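Local coordinates for protein diaminobutyrate-pyruvate transaminase and L-2,4-diaminobutyrate decarboxylase (Vibrio parahaemolyticus, PDB 2QMA) that probably decarboxylates L-2,4-diaminobutyrate with pyridoxal 5'-phosphate as cofactor, this chain being the C-terminal decarboxylase domain of a longer protein that also carries an aminotransferase, at residues L112-A118 with M382-V387; D151-L155 with I302-K307; D180-D184 with N343-L347; L245-I249 with M283-M289; D439-L445 with G464-L468. All blocks are in the same frame, centred on the assembly; numbering follows the deposited sequence.

Interaction 1. Residues L112-A118 with M382-V387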
# COMPACT_ATOMS: atom_id res chain seq x y z
N LEU A 112 12.64 -0.04 13.04
CA LEU A 112 13.59 -1.02 13.45
C LEU A 112 14.59 -1.25 12.34
O LEU A 112 14.25 -1.33 11.17
CB LEU A 112 12.89 -2.34 13.78
CG LEU A 112 12.72 -2.79 15.25
CD1 LEU A 112 12.40 -4.28 15.28
CD2 LEU A 112 13.89 -2.44 16.20
N MSE A 113 15.84 -1.39 12.73
CA MSE A 113 16.91 -1.60 11.76
C MSE A 113 16.65 -2.75 10.79
O MSE A 113 16.91 -2.60 9.59
CB MSE A 113 18.24 -1.81 12.48
CG MSE A 113 19.44 -1.60 11.57
SE MSE A 113 19.62 0.28 11.19
CE MSE A 113 20.32 0.84 12.95
N PRO A 114 16.19 -3.92 11.29
CA PRO A 114 15.86 -5.02 10.38
C PRO A 114 14.78 -4.71 9.34
O PRO A 114 14.87 -5.23 8.23
CB PRO A 114 15.39 -6.14 11.33
CG PRO A 114 15.16 -5.51 12.63
CD PRO A 114 16.08 -4.34 12.70
N ALA A 115 13.80 -3.89 9.70
CA ALA A 115 12.83 -3.39 8.71
C ALA A 115 13.49 -2.46 7.67
O ALA A 115 13.23 -2.59 6.49
CB ALA A 115 11.68 -2.72 9.37
N VAL A 116 14.38 -1.56 8.11
CA VAL A 116 15.09 -0.69 7.16
C VAL A 116 15.99 -1.50 6.19
O VAL A 116 15.99 -1.25 4.98
CB VAL A 116 15.82 0.46 7.90
CG1 VAL A 116 16.60 1.39 6.91
CG2 VAL A 116 14.84 1.27 8.70
N ALA A 117 16.75 -2.47 6.70
CA ALA A 117 17.58 -3.33 5.84
C ALA A 117 16.66 -4.06 4.88
O ALA A 117 16.95 -4.13 3.69
CB ALA A 117 18.38 -4.33 6.66
N ALA A 118 15.55 -4.62 5.39
CA ALA A 118 14.59 -5.35 4.54
C ALA A 118 14.09 -4.49 3.36
O ALA A 118 13.96 -4.98 2.24
CB ALA A 118 13.40 -5.88 5.38
N MSE A 382 12.52 -10.86 8.55
CA MSE A 382 13.88 -10.49 9.01
C MSE A 382 13.91 -10.05 10.47
O MSE A 382 14.78 -10.48 11.24
CB MSE A 382 14.51 -9.44 8.10
CG MSE A 382 14.62 -9.95 6.66
SE MSE A 382 15.68 -8.90 5.45
CE MSE A 382 17.25 -8.63 6.58
N THR A 383 12.94 -9.22 10.86
CA THR A 383 12.84 -8.72 12.23
C THR A 383 12.76 -9.86 13.27
O THR A 383 13.46 -9.81 14.32
CB THR A 383 11.64 -7.76 12.37
OG1 THR A 383 11.99 -6.46 11.83
CG2 THR A 383 11.23 -7.63 13.82
N MSE A 384 11.96 -10.90 12.99
CA MSE A 384 11.81 -12.02 13.95
C MSE A 384 13.03 -12.95 14.05
O MSE A 384 13.21 -13.67 15.06
CB MSE A 384 10.52 -12.81 13.69
CG MSE A 384 9.25 -11.95 13.90
SE MSE A 384 9.19 -10.91 15.54
CE MSE A 384 9.92 -9.28 14.94
N GLN A 385 13.82 -12.98 12.99
CA GLN A 385 15.10 -13.71 13.01
C GLN A 385 16.19 -13.00 13.80
O GLN A 385 17.08 -13.67 14.37
CB GLN A 385 15.60 -13.98 11.60
CG GLN A 385 14.80 -15.01 10.83
CD GLN A 385 15.37 -15.12 9.44
OE1 GLN A 385 16.47 -15.66 9.26
NE2 GLN A 385 14.68 -14.54 8.46
N ASN A 386 16.11 -11.67 13.80
CA ASN A 386 17.15 -10.76 14.29
C ASN A 386 16.86 -10.30 15.74
O ASN A 386 17.49 -10.77 16.70
CB ASN A 386 17.26 -9.58 13.30
CG ASN A 386 18.18 -8.46 13.79
OD1 ASN A 386 17.85 -7.27 13.63
ND2 ASN A 386 19.33 -8.82 14.39
N VAL A 387 15.90 -9.41 15.88
CA VAL A 387 15.39 -8.97 17.19
C VAL A 387 14.64 -10.11 17.93
O VAL A 387 14.94 -10.40 19.10
CB VAL A 387 14.51 -7.70 17.02
CG1 VAL A 387 13.90 -7.23 18.34
CG2 VAL A 387 15.35 -6.58 16.33
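P114 lays its ring against two polar side chains of the facing helix at once. The CG of P114 is 3.4 Å from OG1 of T383 and equally 3.4 Å from OD1 of N386. Neither approach is a hydrogen bond; these are van der Waals contacts of a carbon with two oxygens. P114 meets N386 roughly at a right angle and T383 at a slant. N386 presents OD1 to the ring because its CG stands anti to the backbone N (chi1 172°), while its ND2 bonds to the carbonyl oxygen of A78 of the second subunit. OG1 of T383 bonds to OE1 of Q329 in its own chain. The two helical segments, 113-118 and 382-386, run at 137° to each other with 8.8 Å between their axes. This places the start of helix 113-125, with L112 at its N-cap position, against the 382-386 part of helix 377-386 within the pyridoxal-dependent decarboxylase domain, beside the dimer interface. L112 sends CD1 across the methyl of T383, the two side chains about perpendicular, with 3.8 Å from CD1 of L112 to CG2 of T383. That same CD1 also meets CG2 of V387. Selenomethionine M382 runs nearly straight to its selenium (chi2 -169°), SE of M382 lying 3.8 Å from CB of A118; the bend at chi3 carries CE loosely to A117. I84 of the second subunit also packs on M382.

Interaction 2. Residues D151-L155 with I302-K307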
# COMPACT_ATOMS: atom_id res chain seq x y z
N ASP A 151 -0.27 -18.67 14.69
CA ASP A 151 0.21 -19.31 15.94
C ASP A 151 0.25 -18.39 17.17
O ASP A 151 -0.28 -18.72 18.26
CB ASP A 151 1.54 -20.03 15.67
CG ASP A 151 2.72 -19.59 16.61
OD1 ASP A 151 3.67 -18.95 16.03
OD2 ASP A 151 2.72 -19.93 17.86
N LYS A 152 0.83 -17.21 16.95
CA LYS A 152 1.06 -16.26 18.02
C LYS A 152 -0.26 -15.81 18.62
O LYS A 152 -0.35 -15.61 19.84
CB LYS A 152 1.90 -15.08 17.53
CG LYS A 152 3.37 -15.42 17.29
CD LYS A 152 4.00 -16.00 18.60
CE LYS A 152 5.44 -16.38 18.42
NZ LYS A 152 6.02 -17.00 19.66
N TYR A 153 -1.30 -15.71 17.78
CA TYR A 153 -2.64 -15.28 18.24
C TYR A 153 -3.51 -16.48 18.64
O TYR A 153 -4.70 -16.30 18.95
CB TYR A 153 -3.34 -14.37 17.19
CG TYR A 153 -2.72 -12.98 17.14
CD1 TYR A 153 -3.06 -12.01 18.07
CD2 TYR A 153 -1.75 -12.66 16.19
CE1 TYR A 153 -2.45 -10.76 18.06
CE2 TYR A 153 -1.13 -11.41 16.17
CZ TYR A 153 -1.48 -10.47 17.10
OH TYR A 153 -0.87 -9.22 17.09
N ASP A 154 -2.94 -17.69 18.59
CA ASP A 154 -3.62 -18.93 19.07
C ASP A 154 -4.90 -19.24 18.27
O ASP A 154 -5.89 -19.74 18.82
CB ASP A 154 -3.91 -18.82 20.58
CG ASP A 154 -2.65 -18.78 21.40
OD1 ASP A 154 -1.78 -19.65 21.19
OD2 ASP A 154 -2.49 -17.86 22.25
N LEU A 155 -4.89 -18.96 16.96
CA LEU A 155 -6.05 -19.18 16.12
C LEU A 155 -6.21 -20.66 15.76
O LEU A 155 -5.27 -21.44 15.95
CB LEU A 155 -5.95 -18.32 14.84
CG LEU A 155 -5.72 -16.80 15.02
CD1 LEU A 155 -5.58 -16.11 13.66
CD2 LEU A 155 -6.83 -16.13 15.83
N ILE A 302 0.50 -9.24 22.28
CA ILE A 302 0.52 -10.69 22.16
C ILE A 302 1.91 -11.29 22.47
O ILE A 302 2.01 -12.43 22.96
CB ILE A 302 0.02 -11.16 20.75
CG1 ILE A 302 -0.59 -12.56 20.84
CG2 ILE A 302 1.14 -10.99 19.68
CD1 ILE A 302 -1.97 -12.57 21.48
N LEU A 303 2.96 -10.49 22.25
CA LEU A 303 4.35 -10.96 22.47
C LEU A 303 4.91 -10.64 23.85
O LEU A 303 6.03 -11.10 24.20
CB LEU A 303 5.31 -10.36 21.43
CG LEU A 303 5.06 -10.65 19.96
CD1 LEU A 303 6.12 -9.95 19.06
CD2 LEU A 303 4.94 -12.17 19.69
N SER A 304 4.14 -9.89 24.63
CA SER A 304 4.59 -9.38 25.92
C SER A 304 4.04 -10.16 27.11
O SER A 304 3.24 -11.11 26.96
CB SER A 304 4.12 -7.93 26.08
OG SER A 304 2.73 -7.94 26.48
N SER A 305 4.42 -9.70 28.30
CA SER A 305 3.93 -10.26 29.58
C SER A 305 2.47 -9.93 29.83
O SER A 305 1.89 -10.40 30.82
CB SER A 305 4.75 -9.70 30.76
OG SER A 305 6.04 -10.28 30.70
N HIS A 306 1.90 -9.12 28.94
CA HIS A 306 0.54 -8.59 29.12
C HIS A 306 -0.42 -9.18 28.09
O HIS A 306 -1.53 -8.66 27.88
CB HIS A 306 0.56 -7.08 29.03
CG HIS A 306 1.45 -6.44 30.04
ND1 HIS A 306 1.00 -6.07 31.29
CD2 HIS A 306 2.77 -6.14 30.01
CE1 HIS A 306 2.00 -5.54 31.98
NE2 HIS A 306 3.09 -5.58 31.22
N LYS A 307 0.04 -10.26 27.44
CA LYS A 307 -0.79 -11.03 26.51
C LYS A 307 -2.21 -11.29 27.04
O LYS A 307 -3.19 -11.21 26.28
CB LYS A 307 -0.08 -12.35 26.17
CG LYS A 307 -0.74 -13.17 25.05
CD LYS A 307 -0.21 -14.61 24.98
CE LYS A 307 -1.11 -15.42 24.05
NZ LYS A 307 -0.50 -16.74 23.70
O HOH W 1 1.31 -16.36 21.61
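I302 lies over one face of the Y153 ring, where the end of helix 136-152 meets the loop between strands 290-295 and 318-322 of the mixed sheet. A Schellman motif ends that helix, with D154 taking positive phi. CG1 of I302 stands 4.1 Å from the centroid of the Y153 ring and 27° off its normal, a CH-pi contact. The isoleucine spreads along that face: CD1 of I302 comes to 3.6 Å from CD1 of Y153, while its CG2 branch sits near CZ and the hydroxyl. With CG1 anti to the backbone N of I302 (chi1 -153°), the longer branch also meets the helix end, CG1 of I302 being 3.2 Å from the carbonyl oxygen of K152. The CB of Y153 points away from the loop, and it is the ring beyond it that returns to the contact. Its OH makes a weak bond to the carbonyl oxygen of G299. K152 bends at chi2 and passes across L303 at about a right angle, CD to CD2, before NZ reaches a salt bridge with D74 of the second subunit. An ST turn at S304 shapes the loop beyond. K307, extended past CG, spans back to the helix end, where its NZ donates to water 1 at 2.8 Å. The same NZ of K307 forms a salt bridge with D154, meeting the syn lone pair of OD2 of D154 at 2.7 Å.

Interaction 3. Residues D180-D184 with N343-L347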
# COMPACT_ATOMS: atom_id res chain seq x y z
N ASP A 180 -20.31 -9.69 3.60
CA ASP A 180 -20.65 -10.76 2.65
C ASP A 180 -21.05 -12.02 3.44
O ASP A 180 -21.93 -12.80 3.01
CB ASP A 180 -19.44 -11.04 1.76
CG ASP A 180 -19.19 -9.96 0.72
OD1 ASP A 180 -19.63 -8.78 0.88
OD2 ASP A 180 -18.52 -10.27 -0.25
N TRP A 181 -20.41 -12.23 4.59
CA TRP A 181 -20.66 -13.43 5.42
C TRP A 181 -22.14 -13.44 5.87
O TRP A 181 -22.83 -14.48 5.80
CB TRP A 181 -19.66 -13.45 6.60
CG TRP A 181 -19.90 -14.42 7.72
CD1 TRP A 181 -19.46 -15.70 7.81
CD2 TRP A 181 -20.60 -14.14 8.91
NE1 TRP A 181 -19.87 -16.26 9.01
CE2 TRP A 181 -20.57 -15.30 9.71
CE3 TRP A 181 -21.25 -12.99 9.40
CZ2 TRP A 181 -21.16 -15.36 10.98
CZ3 TRP A 181 -21.85 -13.05 10.66
CH2 TRP A 181 -21.81 -14.25 11.42
N ILE A 182 -22.62 -12.28 6.32
CA ILE A 182 -23.96 -12.26 6.90
C ILE A 182 -25.01 -12.42 5.80
O ILE A 182 -25.99 -13.12 6.05
CB ILE A 182 -24.27 -10.98 7.71
CG1 ILE A 182 -25.54 -11.18 8.58
CG2 ILE A 182 -24.43 -9.76 6.81
CD1 ILE A 182 -25.45 -12.32 9.60
N ALA A 183 -24.82 -11.78 4.63
CA ALA A 183 -25.76 -11.99 3.50
C ALA A 183 -25.77 -13.45 3.06
O ALA A 183 -26.83 -14.02 2.69
CB ALA A 183 -25.49 -11.07 2.29
N ASP A 184 -24.60 -14.08 3.09
CA ASP A 184 -24.53 -15.51 2.72
C ASP A 184 -25.28 -16.35 3.76
O ASP A 184 -26.03 -17.28 3.44
CB ASP A 184 -23.08 -15.98 2.64
CG ASP A 184 -22.97 -17.46 2.29
OD1 ASP A 184 -23.53 -17.83 1.26
OD2 ASP A 184 -22.40 -18.24 3.08
N ASN A 343 -13.68 -18.17 4.84
CA ASN A 343 -14.24 -16.85 4.70
C ASN A 343 -13.59 -15.98 3.60
O ASN A 343 -14.22 -15.05 3.11
CB ASN A 343 -14.28 -16.11 6.06
CG ASN A 343 -15.32 -16.69 7.04
OD1 ASN A 343 -15.08 -16.78 8.26
ND2 ASN A 343 -16.45 -17.06 6.52
N PHE A 344 -12.35 -16.28 3.23
CA PHE A 344 -11.67 -15.62 2.10
C PHE A 344 -12.36 -15.91 0.75
O PHE A 344 -12.11 -15.19 -0.21
CB PHE A 344 -10.16 -15.99 2.04
CG PHE A 344 -9.30 -15.28 3.04
CD1 PHE A 344 -9.51 -13.93 3.30
CD2 PHE A 344 -8.24 -15.92 3.68
CE1 PHE A 344 -8.72 -13.23 4.20
CE2 PHE A 344 -7.43 -15.23 4.59
CZ PHE A 344 -7.66 -13.89 4.86
N LYS A 345 -13.23 -16.93 0.69
CA LYS A 345 -13.96 -17.33 -0.52
C LYS A 345 -14.78 -16.16 -1.07
O LYS A 345 -15.00 -16.10 -2.27
CB LYS A 345 -14.88 -18.54 -0.27
CG LYS A 345 -16.21 -18.20 0.42
CD LYS A 345 -16.93 -19.38 0.99
CE LYS A 345 -18.07 -18.92 1.91
NZ LYS A 345 -19.07 -20.00 2.17
N PHE A 346 -15.23 -15.26 -0.19
CA PHE A 346 -15.97 -14.05 -0.59
C PHE A 346 -15.17 -13.07 -1.45
O PHE A 346 -15.75 -12.32 -2.23
CB PHE A 346 -16.59 -13.35 0.64
CG PHE A 346 -17.54 -14.23 1.42
CD1 PHE A 346 -18.65 -14.82 0.80
CD2 PHE A 346 -17.33 -14.47 2.78
CE1 PHE A 346 -19.54 -15.64 1.51
CE2 PHE A 346 -18.20 -15.26 3.51
CZ PHE A 346 -19.32 -15.86 2.88
N LEU A 347 -13.84 -13.12 -1.33
CA LEU A 347 -12.91 -12.22 -2.03
C LEU A 347 -12.53 -12.68 -3.41
O LEU A 347 -11.84 -11.96 -4.13
CB LEU A 347 -11.60 -12.10 -1.24
CG LEU A 347 -11.55 -11.34 0.06
CD1 LEU A 347 -10.34 -11.81 0.84
CD2 LEU A 347 -11.49 -9.83 -0.15
O HOH W 2 -21.80 -20.26 0.88
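Aromatic packing carries this contact, with F346 set against one turn of helix 167-187. CB of D180 stands over the F346 ring, 4.2 Å from the centroid and 27° off the normal, which makes a CH-pi contact. The same face also receives the backbone N of W181 toward its rim. The opposite face is covered from within the 3-10 segment by CG of K345, so the ring is held between the helix and its own neighbour. At the far end of the ring, CE2 of F346 lies 3.6 Å from CA of W181, and CE1 of F346 lies 3.7 Å from CB of D184. The D184 carboxylate plane is turned 63° from the ring. A separate, smaller contact brings ND2 of N343 to 3.5 Å from CD1 of W181, with the amide and indole planes almost perpendicular at 88°.

Among the charged groups, OD2 of D184 and NZ of K345 form a long salt bridge at 3.9 Å. Water 2 bridges the pair by another route, donating to OD1 of D184 and accepting from NZ of K345. K345 reaches this point with its chain extended beyond CG.

The contact fastens the loop after strand 334-338 to helix 167-187. The indole of W181 makes edge-to-face stacks with W290, at the start of strand 290-295, and with H317, just before strand 318-322, while I191 of helix 191-194 packs on D180.

Interaction 4. Residues L245-I249 with M283-M289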
# COMPACT_ATOMS: atom_id res chain seq x y z
N LEU A 245 -24.51 -3.62 26.60
CA LEU A 245 -24.19 -3.99 25.27
C LEU A 245 -25.25 -5.00 24.86
O LEU A 245 -25.83 -4.88 23.78
CB LEU A 245 -22.77 -4.56 25.18
CG LEU A 245 -22.37 -5.33 23.90
CD1 LEU A 245 -22.57 -4.45 22.62
CD2 LEU A 245 -20.93 -5.87 23.98
N ASP A 246 -25.52 -5.98 25.73
CA ASP A 246 -26.55 -6.98 25.41
C ASP A 246 -27.90 -6.32 25.12
O ASP A 246 -28.52 -6.68 24.15
CB ASP A 246 -26.67 -8.05 26.48
CG ASP A 246 -27.60 -9.16 26.07
OD1 ASP A 246 -27.25 -9.98 25.20
OD2 ASP A 246 -28.71 -9.22 26.62
N GLU A 247 -28.33 -5.36 25.95
CA GLU A 247 -29.64 -4.72 25.76
C GLU A 247 -29.70 -3.83 24.48
O GLU A 247 -30.74 -3.79 23.82
CB GLU A 247 -30.14 -3.97 27.03
CG GLU A 247 -29.40 -2.69 27.36
CD GLU A 247 -30.17 -1.73 28.35
OE1 GLU A 247 -31.28 -2.06 28.86
OE2 GLU A 247 -29.63 -0.64 28.60
N VAL A 248 -28.61 -3.14 24.14
CA VAL A 248 -28.51 -2.35 22.90
C VAL A 248 -28.70 -3.26 21.67
O VAL A 248 -29.45 -2.93 20.75
CB VAL A 248 -27.16 -1.54 22.83
CG1 VAL A 248 -26.81 -1.15 21.40
CG2 VAL A 248 -27.25 -0.26 23.70
N ILE A 249 -28.03 -4.41 21.67
CA ILE A 249 -28.16 -5.35 20.58
C ILE A 249 -29.59 -5.92 20.57
O ILE A 249 -30.23 -5.97 19.51
CB ILE A 249 -27.13 -6.47 20.71
CG1 ILE A 249 -25.75 -5.89 20.53
CG2 ILE A 249 -27.41 -7.57 19.64
CD1 ILE A 249 -24.62 -6.78 20.98
N MSE A 283 -20.80 -12.12 23.11
CA MSE A 283 -21.91 -11.42 22.43
C MSE A 283 -22.10 -11.90 20.97
O MSE A 283 -23.24 -12.13 20.48
CB MSE A 283 -21.68 -9.89 22.50
CG MSE A 283 -22.01 -9.32 23.88
SE MSE A 283 -23.86 -9.54 24.49
CE MSE A 283 -23.77 -11.11 25.61
N ALA A 284 -20.99 -12.06 20.27
CA ALA A 284 -20.98 -12.52 18.90
C ALA A 284 -21.51 -13.97 18.82
O ALA A 284 -22.27 -14.29 17.90
CB ALA A 284 -19.53 -12.41 18.27
N VAL A 285 -21.17 -14.84 19.79
CA VAL A 285 -21.79 -16.20 19.81
C VAL A 285 -23.31 -16.09 20.04
O VAL A 285 -24.10 -16.62 19.30
CB VAL A 285 -21.12 -17.16 20.90
CG1 VAL A 285 -21.92 -18.45 21.10
CG2 VAL A 285 -19.66 -17.48 20.52
N LYS A 286 -23.72 -15.32 21.07
CA LYS A 286 -25.15 -15.22 21.43
C LYS A 286 -25.99 -14.66 20.29
O LYS A 286 -27.05 -15.20 19.99
CB LYS A 286 -25.35 -14.34 22.66
CG LYS A 286 -26.83 -14.32 23.11
CD LYS A 286 -27.08 -13.38 24.24
CE LYS A 286 -28.54 -13.53 24.76
NZ LYS A 286 -28.82 -12.38 25.70
N HIS A 287 -25.49 -13.58 19.69
CA HIS A 287 -26.20 -12.79 18.66
C HIS A 287 -25.84 -13.15 17.23
O HIS A 287 -26.37 -12.59 16.31
CB HIS A 287 -26.08 -11.30 18.97
CG HIS A 287 -26.69 -10.93 20.30
ND1 HIS A 287 -28.05 -10.99 20.52
CD2 HIS A 287 -26.13 -10.53 21.46
CE1 HIS A 287 -28.30 -10.60 21.76
NE2 HIS A 287 -27.16 -10.31 22.36
N ASP A 288 -25.02 -14.20 17.05
CA ASP A 288 -24.67 -14.67 15.72
C ASP A 288 -24.03 -13.59 14.86
O ASP A 288 -24.50 -13.32 13.76
CB ASP A 288 -25.90 -15.28 15.03
CG ASP A 288 -26.12 -16.71 15.48
OD1 ASP A 288 -25.21 -17.55 15.20
OD2 ASP A 288 -27.12 -16.98 16.17
N MSE A 289 -22.99 -12.94 15.42
CA MSE A 289 -22.23 -11.86 14.72
C MSE A 289 -20.80 -12.26 14.46
O MSE A 289 -20.24 -13.16 15.08
CB MSE A 289 -22.22 -10.52 15.54
CG MSE A 289 -23.60 -10.06 16.09
SE MSE A 289 -23.56 -8.44 17.12
CE MSE A 289 -22.52 -9.08 18.64
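A single carboxylate oxygen, OD1 of D246, takes hydrogen bonds from both a histidine and a lysine, which approach it from opposite faces of the carboxylate. NE2 of H287 donates at 2.9 Å to OD1 of D246 with an N-H...O angle of 158°. The oxygen lies near the plane of the imidazole, but H287 meets it from above the carboxylate, 39° out of plane. NZ of K286, at the end of an extended chain, forms a salt bridge to the same OD1 of D246 at 2.9 Å, from the syn side. ND1 of H287 bonds to NZ of K253, so both ring nitrogens are engaged, which should hold the ring's rotation.

Helices 245-254 and 277-287 pack here side by side, their short segments 32° apart in direction, next to strand 258-265 that links them. The second helix ends in a Schellman motif at D288.

I249 makes a CH-pi contact over the imidazole face, its CG2 lying 3.5 Å from the centroid of the H287 ring; CG of K286 covers the other face. CD1 of I249 and CE of M289 meet tip to tip at 3.9 Å. Selenomethionine M283, bent at chi2 and chi3, slides past L245, with its CG 3.6 Å from CD2 of L245.

Interaction 5. Residues D439-L445 with G464-L468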
# COMPACT_ATOMS: atom_id res chain seq x y z
N ASP A 439 -7.78 25.52 27.67
CA ASP A 439 -8.06 25.04 26.32
C ASP A 439 -7.24 25.84 25.32
O ASP A 439 -6.64 25.29 24.38
CB ASP A 439 -9.57 25.09 25.99
CG ASP A 439 -10.36 23.95 26.66
OD1 ASP A 439 -9.74 22.97 27.14
OD2 ASP A 439 -11.61 24.01 26.70
N GLU A 440 -7.18 27.15 25.55
CA GLU A 440 -6.48 28.06 24.66
C GLU A 440 -4.98 27.85 24.78
O GLU A 440 -4.28 27.79 23.76
CB GLU A 440 -6.85 29.51 24.99
CG GLU A 440 -6.20 30.53 24.08
CD GLU A 440 -6.05 31.90 24.72
OE1 GLU A 440 -6.88 32.27 25.58
OE2 GLU A 440 -5.07 32.61 24.37
N LEU A 441 -4.50 27.73 26.02
CA LEU A 441 -3.08 27.60 26.33
C LEU A 441 -2.52 26.31 25.74
O LEU A 441 -1.52 26.33 25.04
CB LEU A 441 -2.84 27.65 27.85
CG LEU A 441 -1.49 27.18 28.38
CD1 LEU A 441 -0.38 28.12 27.90
CD2 LEU A 441 -1.47 27.04 29.90
N ASN A 442 -3.21 25.20 25.99
CA ASN A 442 -2.72 23.91 25.50
C ASN A 442 -2.80 23.74 23.98
O ASN A 442 -1.92 23.12 23.37
CB ASN A 442 -3.39 22.76 26.26
CG ASN A 442 -2.88 22.65 27.67
OD1 ASN A 442 -1.84 22.03 27.92
ND2 ASN A 442 -3.61 23.26 28.61
N LYS A 443 -3.83 24.30 23.36
CA LYS A 443 -3.84 24.37 21.90
C LYS A 443 -2.65 25.13 21.32
O LYS A 443 -1.99 24.67 20.38
CB LYS A 443 -5.15 24.98 21.39
CG LYS A 443 -6.27 23.98 21.40
CD LYS A 443 -7.18 24.21 20.20
CE LYS A 443 -8.44 24.90 20.63
NZ LYS A 443 -9.14 24.17 21.73
N ALA A 444 -2.37 26.30 21.89
CA ALA A 444 -1.33 27.15 21.36
C ALA A 444 0.04 26.49 21.60
O ALA A 444 0.87 26.45 20.69
CB ALA A 444 -1.42 28.53 21.98
N LEU A 445 0.26 25.92 22.78
CA LEU A 445 1.56 25.33 23.02
C LEU A 445 1.82 24.09 22.14
O LEU A 445 2.94 23.90 21.67
CB LEU A 445 1.84 25.09 24.51
CG LEU A 445 1.45 23.85 25.27
CD1 LEU A 445 2.38 22.69 24.86
CD2 LEU A 445 1.57 24.17 26.76
N GLY A 464 -14.27 16.84 27.45
CA GLY A 464 -14.53 18.16 26.88
C GLY A 464 -13.40 19.16 27.08
O GLY A 464 -13.61 20.35 26.91
N LYS A 465 -12.20 18.67 27.43
CA LYS A 465 -11.04 19.53 27.68
C LYS A 465 -9.92 19.21 26.67
O LYS A 465 -9.73 18.06 26.33
CB LYS A 465 -10.55 19.35 29.11
CG LYS A 465 -11.61 19.77 30.13
CD LYS A 465 -11.09 19.89 31.54
CE LYS A 465 -11.11 18.56 32.26
NZ LYS A 465 -12.50 18.04 32.44
N THR A 466 -9.23 20.23 26.17
CA THR A 466 -8.08 19.98 25.29
C THR A 466 -6.99 19.31 26.14
O THR A 466 -6.62 19.80 27.22
CB THR A 466 -7.54 21.27 24.60
OG1 THR A 466 -8.45 21.68 23.57
CG2 THR A 466 -6.21 21.02 23.95
N ALA A 467 -6.55 18.15 25.66
CA ALA A 467 -5.48 17.40 26.31
C ALA A 467 -4.32 17.33 25.33
O ALA A 467 -4.53 17.21 24.13
CB ALA A 467 -5.94 16.00 26.66
N LEU A 468 -3.11 17.44 25.88
CA LEU A 468 -1.90 17.01 25.17
C LEU A 468 -1.73 15.51 25.32
O LEU A 468 -2.19 14.94 26.29
CB LEU A 468 -0.69 17.71 25.76
CG LEU A 468 -0.77 19.25 25.70
CD1 LEU A 468 0.33 19.78 26.58
CD2 LEU A 468 -0.64 19.74 24.26
O HOH W 3 -7.13 22.31 28.52
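OD1 of D439 is gripped by two donors: the backbone N of T466 and water 3, which also donates to the carbonyl oxygen of T466. The direct bond, from N of T466 to OD1 of D439, is 3.0 Å long and nearly straight, with an N-H...O angle of 168°. It reaches the oxygen from above, 46° out of the carboxylate plane. The aspartate thus holds the N-H of T466 directly and its carbonyl through water.

T466 points its side chain at the helix. Its OG1 receives a weak bond from NZ of K443 at 3.2 Å, possible because the lysine folds back at chi2, chi3 and chi4. With CG2 anti to the backbone N, the methyl of T466 turns to the helix and lies 4.0 Å from CB of N442.

N442 and L468 cross at about a right angle, OD1 of N442 lying 3.4 Å from CD1 of L468. That oxygen accepts from the backbone N of A431, and ND2 of N442 donates to the carbonyl oxygen of L438. Farther along, CD1 of L445 meets CD1 of L468 at 4.0 Å.

The helix segment and the strand segment run 34° apart with 7.8 Å between their axes: helix 438-452 lies along one face of the four-stranded antiparallel sheet, an alpha/beta layer as in the C-terminal small domain of fold-type I pyridoxal-phosphate enzymes.

Overall arrangement
From the N terminus, interaction 1 opens first at 112-118 and closes last among the first four, at 382-387, so interactions 2, 3 and 4 lie within its loop. Interactions 2 and 3 cross, since 180-184 falls between the segments of interaction 2 and 343-347 lies beyond them. Interaction 4, a short loop of 33 intervening residues, sits inside both. Interactions 3 and 4 touch: CH2 of W181 is 3.7 Å from O of D288. Interactions 2 to 4 tie helices and loops around the seven-stranded sheet, while interaction 1 joins two helices at the dimer interface. Interaction 5 follows in series and joins helix to strand in the four-stranded sheet, its centre about 38 Å from that of interaction 1.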